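Local coordinates for protein estrogen receptor (Crassostrea gigas, PDB 4N1Y) that probably acts as a constitutively active nuclear receptor that regulates transcription, its ligand-binding domain related to those of steroid hormone receptors, at residues B[126-129]-B[130-134]. Numbering follows the deposited sequence.
Sequences VSEQ and MMQNH
Gln129 O, near the C-terminal end of helix 117-132, is gripped twice by Asn133: the backbone N and the side-chain ND2 each donate from 2.8 Å, reaching Gln129 O from opposite faces of its carbonyl plane. ND2 sits well above that plane and its bond is bent, 134° at the hydrogen. With CG beside its own backbone N, the Asn133 side chain folds back toward the last turn. The preceding helical bonds run from Gln132 N to Glu128 O at 2.8 Å and, further back, from Met130 N to Val126 O at 2.9 Å. A Schellman motif ends the helix: His134, with positive phi, is its C-prime residue, Leu135 N returns to Met130 O, and His134 N bonds Met131 O at 3.2 Å. Met130 packs inward against Leu84 and Leu194, its CE touching Val126 CG1 at 4.1 Å. Glu128, Gln129 and Gln132 meet the second subunit, where Glu128 OE2 forms a salt bridge with Arg155; Gln129 also touches Leu194 of its own chain. Gln129 and Gln132 run side by side, their amide planes 77° apart and NE2 of Gln129 3.3 Å from OE1 of Gln132. An alanine in place of Gln132 would probably leave the Gln129 amide without this neighbour and open a gap towards Arg155 and Tyr159 of the second subunit. Met131 bends at its last torsion (chi3 72°), which brings CE to 4.0 Å from Glu128 CG.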
ATOM      1  N   VAL B 126       3.688 -10.969   6.025  1.00 35.02           N
ATOM      2  CA  VAL B 126       4.464 -10.629   4.852  1.00 41.21           C
ATOM      3  C   VAL B 126       5.733 -11.470   4.854  1.00 47.88           C
ATOM      4  O   VAL B 126       6.115 -12.017   3.815  1.00 51.74           O
ATOM      5  CB  VAL B 126       4.813  -9.121   4.803  1.00 37.76           C
ATOM      6  CG1 VAL B 126       5.992  -8.879   3.888  1.00 35.89           C
ATOM      7  CG2 VAL B 126       3.597  -8.282   4.372  1.00 31.19           C
ATOM      8  N   SER B 127       6.365 -11.594   6.024  1.00 45.52           N
ATOM      9  CA  SER B 127       7.551 -12.437   6.165  1.00 43.07           C
ATOM     10  C   SER B 127       7.300 -13.861   5.659  1.00 48.33           C
ATOM     11  O   SER B 127       8.074 -14.393   4.850  1.00 44.36           O
ATOM     12  CB  SER B 127       8.008 -12.487   7.617  1.00 35.25           C
ATOM     13  OG  SER B 127       9.287 -13.095   7.721  1.00 41.72           O
ATOM     14  N   GLU B 128       6.180 -14.439   6.081  1.00 43.49           N
ATOM     15  CA  GLU B 128       5.819 -15.776   5.661  1.00 34.22           C
ATOM     16  C   GLU B 128       5.641 -15.870   4.152  1.00 40.32           C
ATOM     17  O   GLU B 128       6.020 -16.869   3.528  1.00 42.91           O
ATOM     18  CB  GLU B 128       4.521 -16.217   6.316  1.00 36.26           C
ATOM     19  CG  GLU B 128       4.349 -17.717   6.269  1.00 50.14           C
ATOM     20  CD  GLU B 128       2.951 -18.151   6.613  1.00 64.71           C
ATOM     21  OE1 GLU B 128       2.199 -17.328   7.176  1.00 72.29           O
ATOM     22  OE2 GLU B 128       2.608 -19.317   6.317  1.00 69.12           O
ATOM     23  N   GLN B 129       5.071 -14.829   3.560  1.00 35.21           N
ATOM     24  CA  GLN B 129       4.884 -14.820   2.126  1.00 42.29           C
ATOM     25  C   GLN B 129       6.213 -14.778   1.398  1.00 45.84           C
ATOM     26  O   GLN B 129       6.383 -15.451   0.374  1.00 47.11           O
ATOM     27  CB  GLN B 129       4.015 -13.652   1.708  1.00 44.01           C
ATOM     28  CG  GLN B 129       2.644 -13.742   2.291  1.00 47.29           C
ATOM     29  CD  GLN B 129       1.928 -14.980   1.854  1.00 49.90           C
ATOM     30  OE1 GLN B 129       2.017 -15.380   0.696  1.00 56.30           O
ATOM     31  NE2 GLN B 129       1.215 -15.614   2.783  1.00 58.93           N
ATOM     32  N   MET B 130       7.163 -14.026   1.943  1.00 42.53           N
ATOM     33  CA  MET B 130       8.495 -13.967   1.348  1.00 44.54           C
ATOM     34  C   MET B 130       9.139 -15.343   1.395  1.00 46.36           C
ATOM     35  O   MET B 130       9.786 -15.776   0.436  1.00 47.06           O
ATOM     36  CB  MET B 130       9.370 -12.949   2.059  1.00 38.63           C
ATOM     37  CG  MET B 130       8.854 -11.520   1.994  1.00 37.98           C
ATOM     38  SD  MET B 130       9.918 -10.487   3.031  1.00 49.01           S
ATOM     39  CE  MET B 130       9.725  -8.873   2.298  1.00 37.42           C
ATOM     40  N   MET B 131       8.988 -16.006   2.535  1.00 43.52           N
ATOM     41  CA  MET B 131       9.484 -17.367   2.710  1.00 39.82           C
ATOM     42  C   MET B 131       8.857 -18.281   1.673  1.00 43.63           C
ATOM     43  O   MET B 131       9.531 -19.077   1.043  1.00 48.64           O
ATOM     44  CB  MET B 131       9.186 -17.885   4.125  1.00 36.71           C
ATOM     45  CG  MET B 131       9.609 -19.322   4.342  1.00 45.12           C
ATOM     46  SD  MET B 131       8.925 -20.098   5.820  1.00 66.50           S
ATOM     47  CE  MET B 131       7.211 -20.293   5.307  1.00 58.49           C
ATOM     48  N   GLN B 132       7.547 -18.170   1.517  1.00 51.46           N
ATOM     49  CA  GLN B 132       6.826 -19.014   0.584  1.00 52.94           C
ATOM     50  C   GLN B 132       7.184 -18.736  -0.877  1.00 57.49           C
ATOM     51  O   GLN B 132       7.144 -19.638  -1.704  1.00 63.26           O
ATOM     52  CB  GLN B 132       5.326 -18.842   0.798  1.00 63.94           C
ATOM     53  CG  GLN B 132       4.833 -19.483   2.087  1.00 84.02           C
ATOM     54  CD  GLN B 132       3.325 -19.496   2.188  1.00 91.66           C
ATOM     55  OE1 GLN B 132       2.674 -18.454   2.082  1.00 95.18           O
ATOM     56  NE2 GLN B 132       2.757 -20.676   2.401  1.00 91.92           N
ATOM     57  N   ASN B 133       7.543 -17.494  -1.194  1.00 53.20           N
ATOM     58  CA  ASN B 133       7.933 -17.145  -2.556  1.00 47.23           C
ATOM     59  C   ASN B 133       9.421 -17.302  -2.832  1.00 47.46           C
ATOM     60  O   ASN B 133       9.912 -16.871  -3.875  1.00 43.68           O
ATOM     61  CB  ASN B 133       7.513 -15.727  -2.872  1.00 50.82           C
ATOM     62  CG  ASN B 133       6.045 -15.622  -3.106  1.00 65.28           C
ATOM     63  OD1 ASN B 133       5.540 -16.087  -4.129  1.00 71.83           O
ATOM     64  ND2 ASN B 133       5.332 -15.020  -2.159  1.00 65.60           N
ATOM     65  N   HIS B 134      10.129 -17.893  -1.875  1.00 46.07           N
ATOM     66  CA  HIS B 134      11.550 -18.195  -2.009  1.00 47.09           C
ATOM     67  C   HIS B 134      12.334 -16.983  -2.475  1.00 54.54           C
ATOM     68  O   HIS B 134      13.134 -17.059  -3.406  1.00 59.02           O
ATOM     69  CB  HIS B 134      11.737 -19.364  -2.957  1.00 42.49           C
ATOM     70  CG  HIS B 134      11.096 -20.622  -2.465  1.00 56.02           C
ATOM     71  ND1 HIS B 134      11.637 -21.387  -1.455  1.00 61.83           N
ATOM     72  CD2 HIS B 134       9.939 -21.230  -2.820  1.00 61.44           C
ATOM     73  CE1 HIS B 134      10.852 -22.424  -1.224  1.00 65.66           C
ATOM     74  NE2 HIS B 134       9.815 -22.352  -2.040  1.00 65.92           N
TER